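Local coordinates for KaiC-like domain-containing protein (Pyrococcus horikoshii, PDB 3BS4) that is of unknown function but has a KaiC-like domain, probably of RecA type, and was crystallised with an unidentified peptide bound to it, at residues K128-D132 / L133-E137; K121-E124 / D125-V129; R196-L199 / S200-R204; P157-T160 / L161-L164; S149-L152 / E153-T156. All coordinates share one frame; numbering follows the deposited sequence. Where two conformers were deposited one is given.

Contact 1 of 5, residues K128-D132 / L133-E137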
# COMPACT_ATOMS: atom_id res chain seq x y z
N LYS A 128 -15.98 -9.56 -6.44
CA LYS A 128 -17.17 -10.42 -6.68
C LYS A 128 -17.22 -11.53 -5.64
O LYS A 128 -18.31 -11.88 -5.15
CB LYS A 128 -17.16 -10.98 -8.10
CG LYS A 128 -18.45 -11.70 -8.54
CD LYS A 128 -18.32 -12.19 -9.99
CE LYS A 128 -19.66 -12.69 -10.54
NZ LYS A 128 -20.74 -11.67 -10.33
N VAL A 129 -16.06 -12.11 -5.32
CA VAL A 129 -16.01 -13.13 -4.27
C VAL A 129 -16.45 -12.54 -2.93
O VAL A 129 -17.31 -13.10 -2.23
CB VAL A 129 -14.61 -13.80 -4.13
CG1 VAL A 129 -14.60 -14.82 -3.01
CG2 VAL A 129 -14.19 -14.46 -5.45
N TRP A 130 -15.87 -11.40 -2.55
CA TRP A 130 -16.24 -10.77 -1.29
C TRP A 130 -17.72 -10.45 -1.24
O TRP A 130 -18.36 -10.64 -0.19
CB TRP A 130 -15.44 -9.48 -1.08
CG TRP A 130 -14.01 -9.72 -0.68
CD1 TRP A 130 -13.54 -10.73 0.10
CD2 TRP A 130 -12.88 -8.89 -0.99
NE1 TRP A 130 -12.18 -10.60 0.29
CE2 TRP A 130 -11.75 -9.47 -0.37
CE3 TRP A 130 -12.71 -7.72 -1.74
CZ2 TRP A 130 -10.47 -8.93 -0.49
CZ3 TRP A 130 -11.44 -7.18 -1.85
CH2 TRP A 130 -10.34 -7.78 -1.22
N MET A 131 -18.26 -9.95 -2.35
CA MET A 131 -19.68 -9.58 -2.37
C MET A 131 -20.57 -10.84 -2.27
O MET A 131 -21.56 -10.86 -1.51
CB MET A 131 -20.05 -8.74 -3.60
CG MET A 131 -21.49 -8.21 -3.56
SD MET A 131 -21.92 -7.08 -2.19
CE MET A 131 -20.85 -5.73 -2.65
N ASP A 132 -20.21 -11.87 -3.04
CA ASP A 132 -20.99 -13.13 -3.00
C ASP A 132 -21.07 -13.68 -1.57
O ASP A 132 -22.12 -14.17 -1.14
CB ASP A 132 -20.41 -14.19 -3.93
CG ASP A 132 -20.72 -13.94 -5.40
OD1 ASP A 132 -21.40 -12.95 -5.76
OD2 ASP A 132 -20.26 -14.76 -6.22
N LEU A 133 -19.96 -13.63 -0.85
CA LEU A 133 -19.91 -14.15 0.51
C LEU A 133 -20.43 -13.17 1.56
O LEU A 133 -20.47 -13.50 2.76
CB LEU A 133 -18.48 -14.63 0.84
CG LEU A 133 -17.85 -15.65 -0.11
CD1 LEU A 133 -16.44 -16.07 0.37
CD2 LEU A 133 -18.73 -16.94 -0.28
N ASN A 134 -20.81 -11.98 1.10
CA ASN A 134 -21.29 -10.88 1.97
C ASN A 134 -20.24 -10.43 2.98
O ASN A 134 -20.54 -10.09 4.14
CB ASN A 134 -22.62 -11.23 2.68
CG ASN A 134 -23.29 -10.00 3.27
OD1 ASN A 134 -23.45 -8.98 2.60
ND2 ASN A 134 -23.67 -10.09 4.54
N LEU A 135 -18.98 -10.41 2.54
CA LEU A 135 -17.90 -10.11 3.45
C LEU A 135 -17.64 -8.62 3.61
O LEU A 135 -16.92 -8.25 4.53
CB LEU A 135 -16.61 -10.86 3.07
CG LEU A 135 -16.65 -12.37 3.32
CD1 LEU A 135 -15.43 -13.04 2.72
CD2 LEU A 135 -16.76 -12.68 4.82
N PHE A 136 -18.21 -7.78 2.76
CA PHE A 136 -18.05 -6.33 2.97
C PHE A 136 -18.80 -5.85 4.21
O PHE A 136 -18.39 -4.90 4.87
CB PHE A 136 -18.51 -5.51 1.77
CG PHE A 136 -17.63 -5.63 0.55
CD1 PHE A 136 -16.43 -4.91 0.46
CD2 PHE A 136 -18.03 -6.39 -0.53
CE1 PHE A 136 -15.64 -5.00 -0.70
CE2 PHE A 136 -17.26 -6.48 -1.68
CZ PHE A 136 -16.06 -5.78 -1.76
N GLU A 137 -19.90 -6.53 4.53
CA GLU A 137 -20.75 -6.14 5.64
C GLU A 137 -19.98 -6.06 6.96
O GLU A 137 -19.40 -7.04 7.40
CB GLU A 137 -21.92 -7.12 5.76
CG GLU A 137 -22.62 -7.11 7.12
CD GLU A 137 -23.36 -5.82 7.39
OE1 GLU A 137 -24.03 -5.30 6.47
OE2 GLU A 137 -23.27 -5.32 8.55
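Trp130 and Phe136 form an edge-to-face aromatic pair where helix 115-132 ends and the chain turns back: the edge of the indole points at the phenyl face, with the five-membered ring of Trp130 and the ring of Phe136 at 79° to each other. Phe136 CE2 also packs 3.6 Å from Trp130 CB. Met131 reaches the same phenyl from another direction. Its chain bends at chi2 (62°) and again at chi3, which brings CE to 3.6 Å from Phe136 CD2, with SD 5.5 Å from the centroid of the Phe136 ring in an oblique Met-aromatic contact. Leu135 sets CD1 at the indole edge, 4.0 Å from Trp130 CD1, while Val129 and Leu133 lie alongside each other.

The backbone closes in a Schellman motif with Asn134 at positive phi. Leu135 N donates to Trp130 O at 2.8 Å, almost straight, and Asn134 N to Met131 O at 2.9 Å from well above the carbonyl plane. Trp130 NE1 is taken by the carbonyl of His82, and both Trp130 and Phe136 touch Leu51 and Leu141 of the sheet. Polar backbone bonds thus finish the helix, while an apolar, sulfur-bearing cluster fastens the turn against the strands.

Contact 2 of 5, residues K121-E124 / D125-V129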
# COMPACT_ATOMS: atom_id res chain seq x y z
N LYS A 121 -9.57 -6.08 -13.82
CA LYS A 121 -10.24 -7.37 -13.94
C LYS A 121 -9.99 -8.22 -12.69
O LYS A 121 -10.92 -8.82 -12.16
CB LYS A 121 -9.78 -8.09 -15.20
CG LYS A 121 -10.02 -7.27 -16.47
CD LYS A 121 -9.51 -7.99 -17.71
CE LYS A 121 -9.82 -7.20 -18.98
NZ LYS A 121 -11.28 -7.08 -19.25
N ALA A 122 -8.74 -8.23 -12.22
CA ALA A 122 -8.39 -9.00 -10.99
C ALA A 122 -9.13 -8.45 -9.80
O ALA A 122 -9.70 -9.20 -9.00
CB ALA A 122 -6.87 -8.94 -10.73
N VAL A 123 -9.13 -7.12 -9.68
CA VAL A 123 -9.83 -6.48 -8.58
C VAL A 123 -11.32 -6.81 -8.62
O VAL A 123 -11.90 -7.17 -7.59
CB VAL A 123 -9.57 -4.97 -8.57
CG1 VAL A 123 -10.48 -4.30 -7.54
CG2 VAL A 123 -8.09 -4.71 -8.24
N GLU A 124 -11.94 -6.70 -9.80
CA GLU A 124 -13.36 -7.02 -9.93
C GLU A 124 -13.61 -8.45 -9.47
O GLU A 124 -14.59 -8.73 -8.75
CB GLU A 124 -13.83 -6.83 -11.37
CG GLU A 124 -15.34 -7.03 -11.54
CD GLU A 124 -15.85 -6.69 -12.94
OE1 GLU A 124 -15.03 -6.51 -13.86
OE2 GLU A 124 -17.09 -6.63 -13.11
N ASP A 125 -12.73 -9.36 -9.87
CA ASP A 125 -12.89 -10.77 -9.52
C ASP A 125 -12.82 -10.99 -8.00
O ASP A 125 -13.67 -11.72 -7.44
CB ASP A 125 -11.96 -11.66 -10.33
CG ASP A 125 -12.46 -11.85 -11.79
OD1 ASP A 125 -13.59 -11.40 -12.11
OD2 ASP A 125 -11.74 -12.45 -12.61
N HIS A 126 -11.87 -10.34 -7.32
CA HIS A 126 -11.77 -10.41 -5.85
C HIS A 126 -13.03 -9.87 -5.21
O HIS A 126 -13.52 -10.41 -4.22
CB HIS A 126 -10.70 -9.48 -5.25
CG HIS A 126 -9.33 -9.64 -5.79
ND1 HIS A 126 -8.89 -10.79 -6.40
CD2 HIS A 126 -8.28 -8.80 -5.77
CE1 HIS A 126 -7.62 -10.64 -6.75
NE2 HIS A 126 -7.23 -9.44 -6.38
N LYS A 127 -13.50 -8.74 -5.73
CA LYS A 127 -14.61 -8.05 -5.10
C LYS A 127 -15.90 -8.84 -5.32
O LYS A 127 -16.80 -8.79 -4.49
CB LYS A 127 -14.77 -6.63 -5.65
CG LYS A 127 -13.67 -5.69 -5.18
CD LYS A 127 -14.07 -4.25 -5.40
CE LYS A 127 -12.93 -3.28 -5.02
NZ LYS A 127 -13.36 -1.88 -5.32
N LYS A 128 -15.98 -9.56 -6.44
CA LYS A 128 -17.17 -10.42 -6.68
C LYS A 128 -17.22 -11.53 -5.64
O LYS A 128 -18.31 -11.88 -5.15
CB LYS A 128 -17.16 -10.98 -8.10
CG LYS A 128 -18.45 -11.70 -8.54
CD LYS A 128 -18.32 -12.19 -9.99
CE LYS A 128 -19.66 -12.69 -10.54
NZ LYS A 128 -20.74 -11.67 -10.33
N VAL A 129 -16.06 -12.11 -5.32
CA VAL A 129 -16.01 -13.13 -4.27
C VAL A 129 -16.45 -12.54 -2.93
O VAL A 129 -17.31 -13.10 -2.23
CB VAL A 129 -14.61 -13.80 -4.13
CG1 VAL A 129 -14.60 -14.82 -3.01
CG2 VAL A 129 -14.19 -14.46 -5.45
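Asp125 opens the next turn of helix 115-132 by donating its N to Lys121 O at 3.0 Å, and its carboxylate carbon CG folds back to 3.4 Å from that same carbonyl oxygen. His126 follows, bonding through N to Ala122 O at 3.0 Å. With CG anti to its own carbonyl carbon (chi1 -55°), the imidazole turns back along the helix and lies flat over Ala122 O, which sits 3.1 Å from the ring plane, over its centre. The ring also meets Trp104 edge-to-face and an aromatic side chain of the bound peptide with planes at about 15°. The buried NE2 of His126 has no hydrogen-bonding partner in the model. With an alanine here, Ala122 O would probably lose the ring lying over it and the two aromatic groups would be left without their partner. Lys127 N donates to Val123 O at 2.9 Å, and its extended chain runs beside Val123, CE lying 3.7 Å from Val123 CG1. Beyond this packing NZ is hydrogen-bonded to the carbonyls of Ala176 and Pro181 and to the backbone of the bound peptide. At Lys128 the helical bond, N to Glu124 O, is 2.8 Å long.

Among its neighbours, this helical turn packs His126 on Ala85 and Val87 of strand 84-87, sets Ala122 and Asp125 on Trp104 of strand 103-104, and rests Val123 and Glu124 on helix 175-178.

Contact 3 of 5, residues R196-L199 / S200-R204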
# COMPACT_ATOMS: atom_id res chain seq x y z
N ARG A 196 10.30 13.06 -11.23
CA ARG A 196 9.06 13.33 -11.97
C ARG A 196 7.97 12.35 -11.60
O ARG A 196 6.81 12.73 -11.44
CB ARG A 196 9.28 13.28 -13.48
CG ARG A 196 10.09 14.45 -13.99
CD ARG A 196 10.00 14.52 -15.51
NE ARG A 196 10.54 13.31 -16.12
CZ ARG A 196 10.22 12.88 -17.34
NH1 ARG A 196 9.35 13.55 -18.09
NH2 ARG A 196 10.77 11.77 -17.80
N VAL A 197 8.32 11.08 -11.49
CA VAL A 197 7.30 10.09 -11.12
C VAL A 197 6.85 10.31 -9.68
O VAL A 197 5.67 10.22 -9.34
CB VAL A 197 7.78 8.63 -11.33
CG1 VAL A 197 6.65 7.66 -10.94
CG2 VAL A 197 8.25 8.40 -12.77
N LEU A 198 7.81 10.63 -8.81
CA LEU A 198 7.48 10.94 -7.43
C LEU A 198 6.56 12.15 -7.33
O LEU A 198 5.66 12.19 -6.50
CB LEU A 198 8.77 11.16 -6.65
CG LEU A 198 8.80 11.10 -5.13
CD1 LEU A 198 8.12 9.87 -4.54
CD2 LEU A 198 10.28 11.16 -4.72
N LEU A 199 6.77 13.15 -8.19
CA LEU A 199 5.88 14.31 -8.24
C LEU A 199 4.43 13.90 -8.55
O LEU A 199 3.49 14.40 -7.94
CB LEU A 199 6.37 15.27 -9.33
CG LEU A 199 6.19 16.77 -9.20
CD1 LEU A 199 6.67 17.30 -7.83
CD2 LEU A 199 6.94 17.45 -10.35
N SER A 200 4.26 12.98 -9.50
CA SER A 200 2.93 12.52 -9.88
C SER A 200 2.25 11.76 -8.76
O SER A 200 1.07 11.97 -8.49
CB SER A 200 3.02 11.67 -11.16
OG SER A 200 1.73 11.24 -11.59
N VAL A 201 2.99 10.89 -8.07
CA VAL A 201 2.35 10.14 -7.00
C VAL A 201 2.04 11.01 -5.79
O VAL A 201 1.03 10.81 -5.12
CB VAL A 201 3.12 8.83 -6.58
CG1 VAL A 201 3.22 7.87 -7.77
CG2 VAL A 201 4.46 9.16 -6.01
N TYR A 202 2.90 12.00 -5.51
CA TYR A 202 2.56 12.97 -4.45
C TYR A 202 1.26 13.69 -4.79
O TYR A 202 0.39 13.89 -3.93
CB TYR A 202 3.66 14.02 -4.31
CG TYR A 202 4.74 13.74 -3.29
CD1 TYR A 202 5.41 12.51 -3.25
CD2 TYR A 202 5.12 14.73 -2.38
CE1 TYR A 202 6.43 12.27 -2.31
CE2 TYR A 202 6.12 14.49 -1.44
CZ TYR A 202 6.77 13.27 -1.40
OH TYR A 202 7.76 13.10 -0.47
N ARG A 203 1.13 14.12 -6.05
CA ARG A 203 -0.05 14.89 -6.45
C ARG A 203 -1.32 14.05 -6.33
O ARG A 203 -2.39 14.54 -5.91
CB ARG A 203 0.15 15.46 -7.87
CG ARG A 203 -1.09 16.09 -8.50
CD ARG A 203 -1.59 17.30 -7.70
NE ARG A 203 -0.59 18.36 -7.70
CZ ARG A 203 -0.78 19.58 -7.20
NH1 ARG A 203 -1.95 19.92 -6.66
NH2 ARG A 203 0.20 20.46 -7.26
N ARG A 204 -1.21 12.77 -6.68
CA ARG A 204 -2.38 11.89 -6.72
C ARG A 204 -2.85 11.49 -5.32
O ARG A 204 -4.05 11.26 -5.10
CB ARG A 204 -2.05 10.64 -7.55
CG ARG A 204 -1.92 10.96 -9.02
CD ARG A 204 -1.40 9.77 -9.79
NE ARG A 204 -1.03 10.14 -11.16
CZ ARG A 204 -1.91 10.37 -12.13
NH1 ARG A 204 -3.22 10.25 -11.91
NH2 ARG A 204 -1.49 10.70 -13.34
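Four successive i to i+4 backbone bonds join 196-199 to 200-204 in regular alpha-helical geometry, among them Val201 N to Val197 O at 3.0 Å and Tyr202 N to Leu198 O at 2.9 Å. The helix, 195-204, packs on the mixed sheet of an alpha/beta fold consistent with the RecA-like family, between strands 184-190 and 207-216 in sequence.

Leu198 and Tyr202 lie side by side and point the same way. The leucine CG stands anti to its backbone N (chi1 -162°), which brings the CD1 branch to the phenol ring, 3.7 Å from Tyr202 CE1. Tyr202 CD1 also approaches Leu198 O to 3.3 Å. At its far end the hydroxyl OH is hydrogen-bonded to His26 ND1, while the ring touches Leu24, Val208 and Lys210. A valine in place of Tyr202 would probably leave His26 ND1 without this hydroxyl and open a gap beside Leu198 CD1.

Val201 sends CG2 back between its own N and carbonyl carbon, where it packs 3.3 Å from Leu198 O and 4.0 Å from Leu198 CD1; its side chain also rests on Leu24 and Trp187 of the sheet. Toward helix 157-173, packing of Val197 and Ser200 is joined by salt bridges from Arg196 to Glu158 and from Arg204 to Glu165. Inside the helix, one turn back from its own backbone, Arg204 NE donates to Ser200 OG at 3.0 Å, the hydroxyl oxygen lying 16° out of the guanidinium plane.

Contact 4 of 5, residues P157-T160 / L161-L164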
# COMPACT_ATOMS: atom_id res chain seq x y z
N PRO A 157 10.61 5.91 -16.83
CA PRO A 157 9.86 6.97 -16.17
C PRO A 157 8.67 7.50 -17.00
O PRO A 157 7.59 7.73 -16.47
CB PRO A 157 10.92 8.05 -15.92
CG PRO A 157 12.20 7.25 -15.79
CD PRO A 157 12.07 6.19 -16.84
N GLU A 158 8.89 7.68 -18.30
CA GLU A 158 7.86 8.16 -19.19
C GLU A 158 6.67 7.19 -19.23
O GLU A 158 5.51 7.59 -19.13
CB GLU A 158 8.46 8.34 -20.58
CG GLU A 158 9.46 9.51 -20.66
CD GLU A 158 10.87 9.23 -20.09
OE1 GLU A 158 11.24 8.06 -19.79
OE2 GLU A 158 11.63 10.22 -19.98
N GLU A 159 6.99 5.90 -19.35
CA GLU A 159 5.98 4.83 -19.34
C GLU A 159 5.23 4.80 -18.01
O GLU A 159 4.01 4.62 -18.00
CB GLU A 159 6.62 3.47 -19.60
CG GLU A 159 6.98 3.24 -21.07
CD GLU A 159 7.93 2.07 -21.30
OE1 GLU A 159 8.48 1.48 -20.34
OE2 GLU A 159 8.15 1.72 -22.50
N THR A 160 5.96 4.98 -16.91
CA THR A 160 5.34 4.95 -15.58
C THR A 160 4.39 6.13 -15.41
O THR A 160 3.29 5.99 -14.89
CB THR A 160 6.43 4.92 -14.48
OG1 THR A 160 7.31 3.82 -14.73
CG2 THR A 160 5.80 4.78 -13.10
N LEU A 161 4.80 7.30 -15.90
CA LEU A 161 3.93 8.47 -15.82
C LEU A 161 2.64 8.27 -16.61
O LEU A 161 1.57 8.63 -16.13
CB LEU A 161 4.68 9.72 -16.28
CG LEU A 161 5.70 10.20 -15.23
CD1 LEU A 161 6.77 11.10 -15.84
CD2 LEU A 161 5.02 10.91 -14.06
N ARG A 162 2.75 7.70 -17.80
CA ARG A 162 1.56 7.38 -18.61
C ARG A 162 0.72 6.31 -17.93
O ARG A 162 -0.51 6.39 -17.90
CB ARG A 162 1.95 6.88 -20.00
CG ARG A 162 2.62 7.92 -20.85
CD ARG A 162 2.54 7.54 -22.34
NE ARG A 162 2.81 6.13 -22.60
CZ ARG A 162 4.00 5.64 -22.94
NH1 ARG A 162 5.05 6.45 -23.06
NH2 ARG A 162 4.14 4.33 -23.17
N TYR A 163 1.39 5.30 -17.38
CA TYR A 163 0.71 4.23 -16.65
C TYR A 163 -0.15 4.75 -15.49
O TYR A 163 -1.30 4.31 -15.30
CB TYR A 163 1.75 3.21 -16.15
CG TYR A 163 1.21 2.31 -15.08
CD1 TYR A 163 0.35 1.26 -15.40
CD2 TYR A 163 1.54 2.53 -13.74
CE1 TYR A 163 -0.17 0.43 -14.42
CE2 TYR A 163 1.02 1.71 -12.74
CZ TYR A 163 0.17 0.66 -13.10
OH TYR A 163 -0.37 -0.19 -12.15
N LEU A 164 0.40 5.68 -14.73
CA LEU A 164 -0.32 6.27 -13.60
C LEU A 164 -1.58 6.96 -14.08
O LEU A 164 -2.62 6.88 -13.42
CB LEU A 164 0.54 7.27 -12.80
CG LEU A 164 1.71 6.65 -12.03
CD1 LEU A 164 2.69 7.75 -11.55
CD2 LEU A 164 1.18 5.82 -10.85
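The first turns of helix 157-173 begin with Pro157, whose carbonyl O receives Leu161 N at 2.9 Å. Leu161 and Leu164 repeat one gesture four residues after their acceptors: Leu161 CG lies 3.3 Å from Pro157 O, and Leu164 CG stands at the same distance from Thr160 O, so each isobutyl group leans over the carbonyl that its own backbone N engages.

Glu159 and Arg162 meet through carbon rather than charge. The guanidinium comes round with its chain bent at chi3 (-43°), laying one face over Glu159 CA and bringing NH2 to 3.7 Å from Glu159 CG. Carboxylate and guanidinium planes stand 88° apart, and the charged atoms Glu159 OE2 and Arg162 NH2 remain 4.8 Å from each other, so the two charges are near but not in contact.

Glu159 turns its carboxylate to another task, OE1 accepting from the backbone N of Thr156. Since Thr156 is the N-cap and its side chain caps a helix backbone N, the two residues form a capping box at the start of the helix. Thr160 OG1, beside its own backbone N, bonds back to Thr156 O.

Tyr163 holds CG anti to its backbone N (chi1 164°), which swings the ring out beside the Thr160 carbonyl, Thr160 O lying near the ring plane at its edge, 4.0 Å from Tyr163 CD2. From there the ring extends to meet Tyr151, Phe155 and Tyr119, and its OH is hydrogen-bonded to a polar side chain of the bound peptide.

Contact 5 of 5, residues S149-L152 / E153-T156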
# COMPACT_ATOMS: atom_id res chain seq x y z
N SER A 149 7.22 2.29 -6.35
CA SER A 149 8.57 2.53 -6.89
C SER A 149 9.09 1.33 -7.69
O SER A 149 9.98 1.47 -8.54
CB SER A 149 9.54 2.92 -5.74
OG SER A 149 9.41 2.01 -4.65
N GLY A 150 8.52 0.14 -7.44
CA GLY A 150 8.91 -1.07 -8.16
C GLY A 150 8.66 -1.00 -9.66
O GLY A 150 9.32 -1.70 -10.44
N TYR A 151 7.70 -0.17 -10.09
CA TYR A 151 7.40 -0.08 -11.53
C TYR A 151 8.59 0.42 -12.33
O TYR A 151 8.68 0.12 -13.50
CB TYR A 151 6.17 0.79 -11.78
CG TYR A 151 4.91 0.09 -11.32
CD1 TYR A 151 4.55 -1.14 -11.87
CD2 TYR A 151 4.10 0.66 -10.32
CE1 TYR A 151 3.40 -1.81 -11.45
CE2 TYR A 151 2.94 -0.02 -9.89
CZ TYR A 151 2.60 -1.24 -10.46
OH TYR A 151 1.48 -1.94 -10.05
N LEU A 152 9.47 1.18 -11.71
CA LEU A 152 10.64 1.70 -12.42
C LEU A 152 11.63 0.60 -12.77
O LEU A 152 12.59 0.85 -13.53
CB LEU A 152 11.30 2.82 -11.62
CG LEU A 152 10.47 4.11 -11.48
CD1 LEU A 152 11.12 5.08 -10.50
CD2 LEU A 152 10.28 4.80 -12.84
N GLU A 153 11.43 -0.62 -12.25
CA GLU A 153 12.28 -1.76 -12.64
C GLU A 153 11.85 -2.34 -13.98
O GLU A 153 12.65 -3.01 -14.65
CB GLU A 153 12.27 -2.84 -11.55
CG GLU A 153 12.90 -2.37 -10.26
CD GLU A 153 12.46 -3.16 -9.03
OE1 GLU A 153 12.15 -4.38 -9.16
OE2 GLU A 153 12.41 -2.57 -7.93
N VAL A 154 10.59 -2.09 -14.37
CA VAL A 154 10.01 -2.69 -15.58
C VAL A 154 9.57 -1.65 -16.62
O VAL A 154 9.48 -1.97 -17.82
CB VAL A 154 8.83 -3.66 -15.29
CG1 VAL A 154 9.33 -4.96 -14.63
CG2 VAL A 154 7.75 -3.01 -14.41
N PHE A 155 9.25 -0.44 -16.16
CA PHE A 155 8.81 0.65 -17.05
C PHE A 155 9.82 1.80 -17.00
O PHE A 155 10.43 2.08 -15.97
CB PHE A 155 7.47 1.24 -16.60
CG PHE A 155 6.31 0.25 -16.54
CD1 PHE A 155 6.26 -0.92 -17.32
CD2 PHE A 155 5.21 0.54 -15.70
CE1 PHE A 155 5.17 -1.79 -17.23
CE2 PHE A 155 4.13 -0.32 -15.62
CZ PHE A 155 4.11 -1.49 -16.38
N THR A 156 9.97 2.52 -18.11
CA THR A 156 10.71 3.78 -18.08
C THR A 156 9.94 4.83 -17.25
O THR A 156 8.75 4.64 -16.97
CB THR A 156 10.95 4.32 -19.51
OG1 THR A 156 9.71 4.77 -20.07
CG2 THR A 156 11.54 3.23 -20.41
O HOH W 1 12.56 0.56 -8.27
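Tyr151 and Phe155 lie side by side with their rings almost parallel, the planes only 6° apart but slid so far that they barely overlap; the closest atoms, Tyr151 CD1 and Phe155 CE2, are 3.9 Å apart. Val154 fills in beside them. Its CG2, folded between its own N and carbonyl carbon, stands near the plane of the Tyr151 ring at its edge and over the rim of one face of Phe155.

The turn behind the rings gathers on one carbonyl. Tyr151 O accepts two backbone bonds, one from Phe155 N at 2.8 Å, nearly in line with the carbonyl bond, the other from Val154 N at 3.0 Å, which approaches well above the carbonyl plane. One residue earlier, Glu153 N donates to Gly150 O at 3.0 Å. The extended Glu153 side chain then runs back past Gly150, OE2 lying 3.8 Å from Gly150 CA, and a water donates to this carboxylate oxygen and to Ser149 O, at 2.7 Å from the latter.

Further out, Tyr163 meets both rings at an angle, and Leu115 touches both side chains. Tyr151 OH is hydrogen-bonded to Tyr119 OH and to a polar side chain of the bound peptide, while Ser149 OG is tied to Glu190 N. Leu152 packs on Trp189 and Thr160. These bonds make a tight run of turns, continuing a short 3-10 segment, that leads from strand 141-146 to the N-cap of helix 157-173 at Thr156, and it places the Tyr151 hydroxyl at the bound peptide.

Contact 1 is at the surface, whereas contacts 2 to 5 are partly buried. Contacts 1 and 2 follow each other on helix 115-132 and share Lys128 and Val129, but an apolar and aromatic helix end in contact 1 gives way in contact 2 to a histidine and a lysine that meet the peptide. Contacts 4 and 5 likewise run on from one another, a helix start and the ring-bearing turns before it, and both reach the peptide through tyrosine hydroxyls. Contact 3, on helix 195-204, shares with contact 4 a seam of mixed polar and apolar character, and touches contact 5 through Val197 and Leu152. It lies 33 Å from contact 1, centre to centre, across the chain's middle.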